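Local coordinates for microcin B17-processing protein McbD (Escherichia coli str. K-12 substr. MG1655, PDB 6GRH) that is needed to process the inactive microcin B17 precursor into the active peptide antibiotic, and belongs to the YcaO family of ATP-dependent cyclodehydratases, at residues Ile216-Tyr230 and Tyr241-Leu255. The protein carries 1 engineered substitution. Residues are numbered along the deposited sequence; the frame is centred on the assembly and turned at random.
Sequences ITLPGAPGHAVLTLY and YSTGLSYANSLKKAL
His224 packs against the first turn of the helix that begins at Leu251, whose CB sits over one face of the imidazole, 4.0 Å from the ring centroid, in a CH-pi contact. The ring edge at CD2 meets Asn249 O in plane at 3.4 Å. ND1 is hydrogen-bonded to Asp215 OD2 and NE2 to Ser323 OG, which together with the Leu251 packing fixes the ring's rotation. Next to it Val226 forms the tightly packed centre of this face: CG1, anti to the backbone N (chi1 175°), reaches Leu255 CD1, while CG2 lies 3.7 Å from Leu251 CD1 and touches Ala254 CB. In the conformer described, Thr228 CG2 touches Leu255 CD1 and OG1 hydrogen-bonds to Ser258 OG.

Strands 224-230 and 241-248 form an antiparallel beta hairpin at the edge of a mixed sheet, its hydrogen-bonded pairs running from His224 with Ala248 to Tyr230 with Ser242, each closed by two N-H...O bonds; helix 251-275 then covers the face bearing His224, Val226 and Thr228. Thr228 O accepts two bonds from opposite faces of its carbonyl plane, from Gly244 N and from Thr243 OG1 at 3.0 Å. On the other face of the sheet, Tyr247 runs its ring alongside the backbone of 222-225, and its hydroxyl donates to Pro222 O at 2.6 Å, from 55° above the carbonyl plane. Leu245 CD1 meets Ile216 CD1 at 4.0 Å, their side chains nearly perpendicular. Packing thins toward solvent at exposed Asn249 and partly exposed Ser250, the N-cap residue, whose OG accepts from Lys253 N at 3.1 Å.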
ATOM      1  N   ILE E 216     -24.326   3.882 -48.170  1.00 35.51           N
ATOM      2  CA  ILE E 216     -23.746   4.446 -49.393  1.00 35.89           C
ATOM      3  C   ILE E 216     -22.770   3.489 -50.094  1.00 35.89           C
ATOM      4  O   ILE E 216     -22.022   3.923 -50.954  1.00 36.29           O
ATOM      5  CB  ILE E 216     -23.035   5.800 -49.135  1.00 35.61           C
ATOM      6  CG1 ILE E 216     -21.895   5.648 -48.115  1.00 34.31           C
ATOM      7  CG2 ILE E 216     -24.033   6.849 -48.668  1.00 35.93           C
ATOM      8  CD1 ILE E 216     -20.830   6.717 -48.245  1.00 34.30           C
ATOM      9  N   THR E 217     -22.798   2.196 -49.758  1.00 35.39           N
ATOM     10  CA  THR E 217     -21.891   1.210 -50.339  1.00 35.07           C
ATOM     11  C   THR E 217     -21.801   1.340 -51.864  1.00 35.95           C
ATOM     12  O   THR E 217     -22.828   1.485 -52.499  1.00 36.94           O
ATOM     13  CB  THR E 217     -22.422  -0.192 -50.044  1.00 35.45           C
ATOM     14  OG1 THR E 217     -22.809  -0.255 -48.670  1.00 34.90           O
ATOM     15  CG2 THR E 217     -21.374  -1.261 -50.366  1.00 35.14           C
ATOM     16  N   LEU E 218     -20.599   1.254 -52.442  1.00 35.89           N
ATOM     17  CA  LEU E 218     -20.445   1.228 -53.903  1.00 36.93           C
ATOM     18  C   LEU E 218     -21.473   0.254 -54.480  1.00 38.10           C
ATOM     19  O   LEU E 218     -21.606  -0.848 -53.947  1.00 37.33           O
ATOM     20  CB  LEU E 218     -19.066   0.733 -54.324  1.00 36.56           C
ATOM     21  CG  LEU E 218     -17.888   1.697 -54.239  1.00 36.38           C
ATOM     22  CD1 LEU E 218     -16.662   1.013 -54.800  1.00 36.46           C
ATOM     23  CD2 LEU E 218     -18.174   2.975 -54.989  1.00 36.99           C
ATOM     24  N   PRO E 219     -22.226   0.674 -55.512  1.00 39.48           N
ATOM     25  CA  PRO E 219     -23.267  -0.191 -56.104  1.00 40.68           C
ATOM     26  C   PRO E 219     -22.767  -1.574 -56.515  1.00 40.88           C
ATOM     27  O   PRO E 219     -21.709  -1.704 -57.137  1.00 40.93           O
ATOM     28  CB  PRO E 219     -23.725   0.611 -57.315  1.00 41.67           C
ATOM     29  CG  PRO E 219     -23.620   2.011 -56.807  1.00 41.81           C
ATOM     30  CD  PRO E 219     -22.359   2.058 -55.996  1.00 40.21           C
ATOM     31  N   GLY E 220     -23.508  -2.603 -56.110  1.00 41.46           N
ATOM     32  CA  GLY E 220     -23.163  -3.979 -56.440  1.00 41.61           C
ATOM     33  C   GLY E 220     -22.110  -4.588 -55.542  1.00 40.47           C
ATOM     34  O   GLY E 220     -21.892  -5.785 -55.606  1.00 40.87           O
ATOM     35  N   ALA E 221     -21.458  -3.792 -54.693  1.00 39.29           N
ATOM     36  CA  ALA E 221     -20.424  -4.316 -53.807  1.00 37.93           C
ATOM     37  C   ALA E 221     -21.064  -5.072 -52.627  1.00 37.29           C
ATOM     38  O   ALA E 221     -22.150  -4.707 -52.170  1.00 36.74           O
ATOM     39  CB  ALA E 221     -19.529  -3.193 -53.274  1.00 37.15           C
ATOM     40  N   PRO E 222     -20.362  -6.099 -52.113  1.00 37.15           N
ATOM     41  CA  PRO E 222     -20.732  -6.712 -50.828  1.00 36.64           C
ATOM     42  C   PRO E 222     -20.448  -5.821 -49.641  1.00 35.62           C
ATOM     43  O   PRO E 222     -19.795  -4.769 -49.768  1.00 34.80           O
ATOM     44  CB  PRO E 222     -19.834  -7.948 -50.766  1.00 36.57           C
ATOM     45  CG  PRO E 222     -18.611  -7.531 -51.510  1.00 36.49           C
ATOM     46  CD  PRO E 222     -19.134  -6.711 -52.661  1.00 37.10           C
ATOM     47  N   GLY E 223     -20.904  -6.254 -48.474  1.00 35.07           N
ATOM     48  CA  GLY E 223     -20.722  -5.471 -47.261  1.00 34.10           C
ATOM     49  C   GLY E 223     -21.543  -4.201 -47.275  1.00 34.09           C
ATOM     50  O   GLY E 223     -22.424  -4.019 -48.125  1.00 34.84           O
ATOM     51  N   HIS E 224     -21.235  -3.312 -46.340  1.00 33.45           N
ATOM     52  CA  HIS E 224     -22.054  -2.139 -46.078  1.00 33.97           C
ATOM     53  C   HIS E 224     -21.181  -0.984 -45.623  1.00 33.24           C
ATOM     54  O   HIS E 224     -20.466  -1.107 -44.618  1.00 32.98           O
ATOM     55  CB  HIS E 224     -23.112  -2.467 -45.022  1.00 34.89           C
ATOM     56  CG  HIS E 224     -24.053  -3.556 -45.441  1.00 36.32           C
ATOM     57  ND1 HIS E 224     -25.179  -3.318 -46.199  1.00 37.80           N
ATOM     58  CD2 HIS E 224     -24.002  -4.895 -45.257  1.00 36.95           C
ATOM     59  CE1 HIS E 224     -25.795  -4.459 -46.447  1.00 38.64           C
ATOM     60  NE2 HIS E 224     -25.100  -5.435 -45.892  1.00 38.48           N
ATOM     61  N   ALA E 225     -21.209   0.114 -46.376  1.00 33.07           N
ATOM     62  CA  ALA E 225     -20.593   1.378 -45.957  1.00 32.49           C
ATOM     63  C   ALA E 225     -21.712   2.232 -45.419  1.00 32.71           C
ATOM     64  O   ALA E 225     -22.616   2.600 -46.155  1.00 33.79           O
ATOM     65  CB  ALA E 225     -19.927   2.066 -47.122  1.00 33.10           C
ATOM     66  N   VAL E 226     -21.684   2.517 -44.132  1.00 31.58           N
ATOM     67  CA  VAL E 226     -22.767   3.260 -43.512  1.00 32.06           C
ATOM     68  C   VAL E 226     -22.298   4.654 -43.143  1.00 31.61           C
ATOM     69  O   VAL E 226     -21.312   4.789 -42.432  1.00 31.26           O
ATOM     70  CB  VAL E 226     -23.321   2.508 -42.290  1.00 32.00           C
ATOM     71  CG1 VAL E 226     -24.366   3.344 -41.571  1.00 32.41           C
ATOM     72  CG2 VAL E 226     -23.946   1.187 -42.748  1.00 32.76           C
ATOM     73  N   LEU E 227     -23.016   5.668 -43.631  1.00 32.09           N
ATOM     74  CA  LEU E 227     -22.697   7.065 -43.386  1.00 32.31           C
ATOM     75  C   LEU E 227     -23.724   7.576 -42.407  1.00 32.62           C
ATOM     76  O   LEU E 227     -24.919   7.482 -42.671  1.00 33.09           O
ATOM     77  CB  LEU E 227     -22.804   7.879 -44.684  1.00 33.28           C
ATOM     78  CG  LEU E 227     -22.456   9.371 -44.603  1.00 33.49           C
ATOM     79  CD1 LEU E 227     -21.008   9.597 -44.264  1.00 32.66           C
ATOM     80  CD2 LEU E 227     -22.827  10.053 -45.916  1.00 34.77           C
ATOM     81  N   THR E 228     -23.258   8.084 -41.270  0.50 31.93           N
ATOM     82  CA  THR E 228     -24.123   8.717 -40.281  0.50 32.29           C
ATOM     83  C   THR E 228     -23.892  10.221 -40.400  0.50 32.48           C
ATOM     84  O   THR E 228     -22.746  10.670 -40.537  0.50 31.75           O
ATOM     85  CB  THR E 228     -23.814   8.243 -38.842  0.50 31.68           C
ATOM     86  OG1 THR E 228     -22.404   8.029 -38.698  0.50 30.71           O
ATOM     87  CG2 THR E 228     -24.553   6.952 -38.506  0.50 31.83           C
ATOM     88  N   LEU E 229     -24.980  10.981 -40.349  1.00 33.21           N
ATOM     89  CA  LEU E 229     -24.949  12.432 -40.503  1.00 33.92           C
ATOM     90  C   LEU E 229     -25.713  13.052 -39.359  1.00 34.51           C
ATOM     91  O   LEU E 229     -26.760  12.542 -38.960  1.00 35.39           O
ATOM     92  CB  LEU E 229     -25.600  12.826 -41.827  1.00 34.86           C
ATOM     93  CG  LEU E 229     -24.861  12.420 -43.096  1.00 34.74           C
ATOM     94  CD1 LEU E 229     -25.684  12.826 -44.311  1.00 35.93           C
ATOM     95  CD2 LEU E 229     -23.469  13.038 -43.159  1.00 34.11           C
ATOM     96  N   TYR E 230     -25.181  14.150 -38.842  1.00 34.48           N
ATOM     97  CA  TYR E 230     -25.773  14.881 -37.737  1.00 35.06           C
ATOM     98  C   TYR E 230     -25.762  16.353 -38.077  1.00 35.88           C
ATOM     99  O   TYR E 230     -24.781  16.856 -38.644  1.00 35.81           O
ATOM    100  CB  TYR E 230     -24.954  14.697 -36.453  1.00 34.30           C
ATOM    101  CG  TYR E 230     -25.364  15.635 -35.332  1.00 34.74           C
ATOM    102  CD1 TYR E 230     -26.496  15.373 -34.563  1.00 35.24           C
ATOM    103  CD2 TYR E 230     -24.634  16.786 -35.051  1.00 34.94           C
ATOM    104  CE1 TYR E 230     -26.887  16.222 -33.546  1.00 35.64           C
ATOM    105  CE2 TYR E 230     -25.016  17.636 -34.031  1.00 35.46           C
ATOM    106  CZ  TYR E 230     -26.148  17.344 -33.283  1.00 35.80           C
ATOM    107  OH  TYR E 230     -26.539  18.165 -32.258  1.00 36.35           O
ATOM    108  N   TYR E 241     -22.683  20.303 -37.059  1.00 36.65           N
ATOM    109  CA  TYR E 241     -22.628  19.251 -38.062  1.00 36.36           C
ATOM    110  C   TYR E 241     -21.549  18.254 -37.687  1.00 35.20           C
ATOM    111  O   TYR E 241     -20.472  18.647 -37.237  1.00 34.21           O
ATOM    112  CB  TYR E 241     -22.338  19.837 -39.463  1.00 37.19           C
ATOM    113  CG  TYR E 241     -21.885  18.834 -40.514  1.00 36.80           C
ATOM    114  CD1 TYR E 241     -22.793  17.976 -41.122  1.00 37.37           C
ATOM    115  CD2 TYR E 241     -20.552  18.748 -40.895  1.00 36.51           C
ATOM    116  CE1 TYR E 241     -22.390  17.053 -42.080  1.00 37.37           C
ATOM    117  CE2 TYR E 241     -20.131  17.827 -41.842  1.00 36.71           C
ATOM    118  CZ  TYR E 241     -21.056  16.970 -42.436  1.00 37.48           C
ATOM    119  OH  TYR E 241     -20.642  16.037 -43.393  1.00 38.33           O
ATOM    120  N   SER E 242     -21.823  16.966 -37.893  1.00 35.09           N
ATOM    121  CA  SER E 242     -20.767  15.960 -37.811  1.00 34.39           C
ATOM    122  C   SER E 242     -21.133  14.754 -38.643  1.00 34.49           C
ATOM    123  O   SER E 242     -22.261  14.634 -39.128  1.00 35.71           O
ATOM    124  CB  SER E 242     -20.498  15.565 -36.351  1.00 33.97           C
ATOM    125  OG  SER E 242     -19.288  14.849 -36.268  1.00 33.75           O
ATOM    126  N   THR E 243     -20.174  13.863 -38.827  1.00 33.63           N
ATOM    127  CA  THR E 243     -20.395  12.703 -39.668  1.00 33.90           C
ATOM    128  C   THR E 243     -19.529  11.558 -39.219  1.00 32.63           C
ATOM    129  O   THR E 243     -18.515  11.764 -38.573  1.00 31.84           O
ATOM    130  CB  THR E 243     -20.161  13.022 -41.175  1.00 34.67           C
ATOM    131  OG1 THR E 243     -20.389  11.849 -41.974  1.00 35.46           O
ATOM    132  CG2 THR E 243     -18.768  13.510 -41.441  1.00 34.26           C
ATOM    133  N   GLY E 244     -19.972  10.354 -39.533  1.00 32.45           N
ATOM    134  CA  GLY E 244     -19.211   9.145 -39.298  1.00 31.91           C
ATOM    135  C   GLY E 244     -19.425   8.190 -40.448  1.00 32.37           C
ATOM    136  O   GLY E 244     -20.474   8.203 -41.102  1.00 32.76           O
ATOM    137  N   LEU E 245     -18.426   7.362 -40.693  1.00 31.76           N
ATOM    138  CA  LEU E 245     -18.456   6.431 -41.794  1.00 32.19           C
ATOM    139  C   LEU E 245     -17.713   5.165 -41.411  1.00 31.63           C
ATOM    140  O   LEU E 245     -16.621   5.225 -40.835  1.00 31.04           O
ATOM    141  CB  LEU E 245     -17.789   7.055 -43.009  1.00 32.39           C
ATOM    142  CG  LEU E 245     -17.647   6.194 -44.270  1.00 32.92           C
ATOM    143  CD1 LEU E 245     -19.006   5.813 -44.845  1.00 33.82           C
ATOM    144  CD2 LEU E 245     -16.848   6.978 -45.287  1.00 33.57           C
ATOM    145  N   SER E 246     -18.275   4.022 -41.778  1.00 31.99           N
ATOM    146  CA  SER E 246     -17.585   2.774 -41.605  1.00 32.17           C
ATOM    147  C   SER E 246     -18.099   1.721 -42.552  1.00 32.22           C
ATOM    148  O   SER E 246     -19.278   1.719 -42.889  1.00 32.06           O
ATOM    149  CB  SER E 246     -17.726   2.322 -40.156  1.00 33.17           C
ATOM    150  OG  SER E 246     -16.987   1.145 -39.943  1.00 34.55           O
ATOM    151  N   TYR E 247     -17.203   0.835 -42.972  1.00 31.79           N
ATOM    152  CA  TYR E 247     -17.540  -0.283 -43.827  1.00 33.38           C
ATOM    153  C   TYR E 247     -17.247  -1.572 -43.082  1.00 33.88           C
ATOM    154  O   TYR E 247     -16.168  -1.731 -42.515  1.00 32.66           O
ATOM    155  CB  TYR E 247     -16.720  -0.236 -45.114  1.00 32.97           C
ATOM    156  CG  TYR E 247     -16.920  -1.420 -46.025  1.00 33.44           C
ATOM    157  CD1 TYR E 247     -16.084  -2.538 -45.946  1.00 32.86           C
ATOM    158  CD2 TYR E 247     -17.947  -1.432 -46.961  1.00 33.78           C
ATOM    159  CE1 TYR E 247     -16.246  -3.620 -46.790  1.00 33.80           C
ATOM    160  CE2 TYR E 247     -18.125  -2.521 -47.813  1.00 34.78           C
ATOM    161  CZ  TYR E 247     -17.275  -3.613 -47.724  1.00 34.35           C
ATOM    162  OH  TYR E 247     -17.435  -4.679 -48.578  1.00 35.36           O
ATOM    163  N   ALA E 248     -18.200  -2.489 -43.118  1.00 35.69           N
ATOM    164  CA  ALA E 248     -18.013  -3.834 -42.580  1.00 36.65           C
ATOM    165  C   ALA E 248     -18.895  -4.809 -43.370  1.00 38.60           C
ATOM    166  O   ALA E 248     -19.742  -4.382 -44.170  1.00 38.91           O
ATOM    167  CB  ALA E 248     -18.348  -3.850 -41.096  1.00 35.82           C
ATOM    168  N   ASN E 249     -18.679  -6.114 -43.171  1.00 40.77           N
ATOM    169  CA  ASN E 249     -19.531  -7.149 -43.783  1.00 42.76           C
ATOM    170  C   ASN E 249     -20.943  -7.127 -43.225  1.00 41.80           C
ATOM    171  O   ASN E 249     -21.911  -7.305 -43.950  1.00 44.30           O
ATOM    172  CB  ASN E 249     -18.951  -8.552 -43.563  1.00 45.52           C
ATOM    173  CG  ASN E 249     -17.760  -8.835 -44.439  1.00 48.33           C
ATOM    174  OD1 ASN E 249     -17.647  -8.301 -45.552  1.00 52.71           O
ATOM    175  ND2 ASN E 249     -16.857  -9.695 -43.952  1.00 50.19           N
ATOM    176  N   SER E 250     -21.026  -6.952 -41.920  1.00 39.86           N
ATOM    177  CA  SER E 250     -22.273  -6.847 -41.179  1.00 39.91           C
ATOM    178  C   SER E 250     -22.801  -5.414 -41.226  1.00 38.36           C
ATOM    179  O   SER E 250     -22.080  -4.481 -40.896  1.00 36.58           O
ATOM    180  CB  SER E 250     -22.032  -7.263 -39.706  1.00 40.16           C
ATOM    181  OG  SER E 250     -23.063  -6.823 -38.830  1.00 41.20           O
ATOM    182  N   LEU E 251     -24.061  -5.254 -41.582  1.00 38.65           N
ATOM    183  CA  LEU E 251     -24.734  -3.959 -41.553  1.00 38.91           C
ATOM    184  C   LEU E 251     -24.745  -3.384 -40.147  1.00 39.00           C
ATOM    185  O   LEU E 251     -24.415  -2.200 -39.947  1.00 37.75           O
ATOM    186  CB  LEU E 251     -26.152  -4.079 -42.087  1.00 39.69           C
ATOM    187  CG  LEU E 251     -27.061  -2.849 -42.010  1.00 39.87           C
ATOM    188  CD1 LEU E 251     -26.412  -1.620 -42.631  1.00 39.15           C
ATOM    189  CD2 LEU E 251     -28.396  -3.173 -42.673  1.00 41.08           C
ATOM    190  N   LYS E 252     -25.085  -4.221 -39.165  1.00 39.44           N
ATOM    191  CA  LYS E 252     -25.087  -3.772 -37.773  1.00 40.17           C
ATOM    192  C   LYS E 252     -23.710  -3.260 -37.316  1.00 38.62           C
ATOM    193  O   LYS E 252     -23.624  -2.197 -36.711  1.00 37.72           O
ATOM    194  CB  LYS E 252     -25.565  -4.882 -36.846  1.00 42.35           C
ATOM    195  CG  LYS E 252     -25.506  -4.510 -35.379  1.00 43.57           C
ATOM    196  CD  LYS E 252     -25.809  -5.721 -34.512  1.00 45.55           C
ATOM    197  CE  LYS E 252     -27.259  -5.756 -34.126  1.00 48.03           C
ATOM    198  NZ  LYS E 252     -27.505  -4.803 -33.010  1.00 48.95           N
ATOM    199  N   LYS E 253     -22.660  -4.036 -37.603  1.00 37.95           N
ATOM    200  CA  LYS E 253     -21.308  -3.681 -37.260  1.00 37.44           C
ATOM    201  C   LYS E 253     -20.929  -2.367 -37.918  1.00 35.42           C
ATOM    202  O   LYS E 253     -20.375  -1.503 -37.265  1.00 33.18           O
ATOM    203  CB  LYS E 253     -20.327  -4.784 -37.671  1.00 39.67           C
ATOM    204  CG  LYS E 253     -18.880  -4.423 -37.397  1.00 41.50           C
ATOM    205  CD  LYS E 253     -17.954  -5.616 -37.184  1.00 44.05           C
ATOM    206  CE  LYS E 253     -16.522  -5.103 -36.966  1.00 45.30           C
ATOM    207  NZ  LYS E 253     -15.557  -6.181 -36.585  1.00 46.79           N
ATOM    208  N   ALA E 254     -21.244  -2.209 -39.208  1.00 33.92           N
ATOM    209  CA  ALA E 254     -20.906  -0.966 -39.914  1.00 33.14           C
ATOM    210  C   ALA E 254     -21.622   0.222 -39.272  1.00 32.46           C
ATOM    211  O   ALA E 254     -21.011   1.267 -39.041  1.00 31.43           O
ATOM    212  CB  ALA E 254     -21.240  -1.069 -41.398  1.00 33.85           C
ATOM    213  N   LEU E 255     -22.897   0.049 -38.940  1.00 33.17           N
ATOM    214  CA  LEU E 255     -23.670   1.130 -38.317  1.00 34.13           C
ATOM    215  C   LEU E 255     -23.084   1.494 -36.958  1.00 33.94           C
ATOM    216  O   LEU E 255     -22.919   2.675 -36.656  1.00 33.15           O
ATOM    217  CB  LEU E 255     -25.155   0.776 -38.175  1.00 35.44           C
ATOM    218  CG  LEU E 255     -26.055   1.740 -37.379  1.00 36.50           C
ATOM    219  CD1 LEU E 255     -25.817   3.187 -37.783  1.00 36.92           C
ATOM    220  CD2 LEU E 255     -27.524   1.396 -37.582  1.00 38.61           C
TER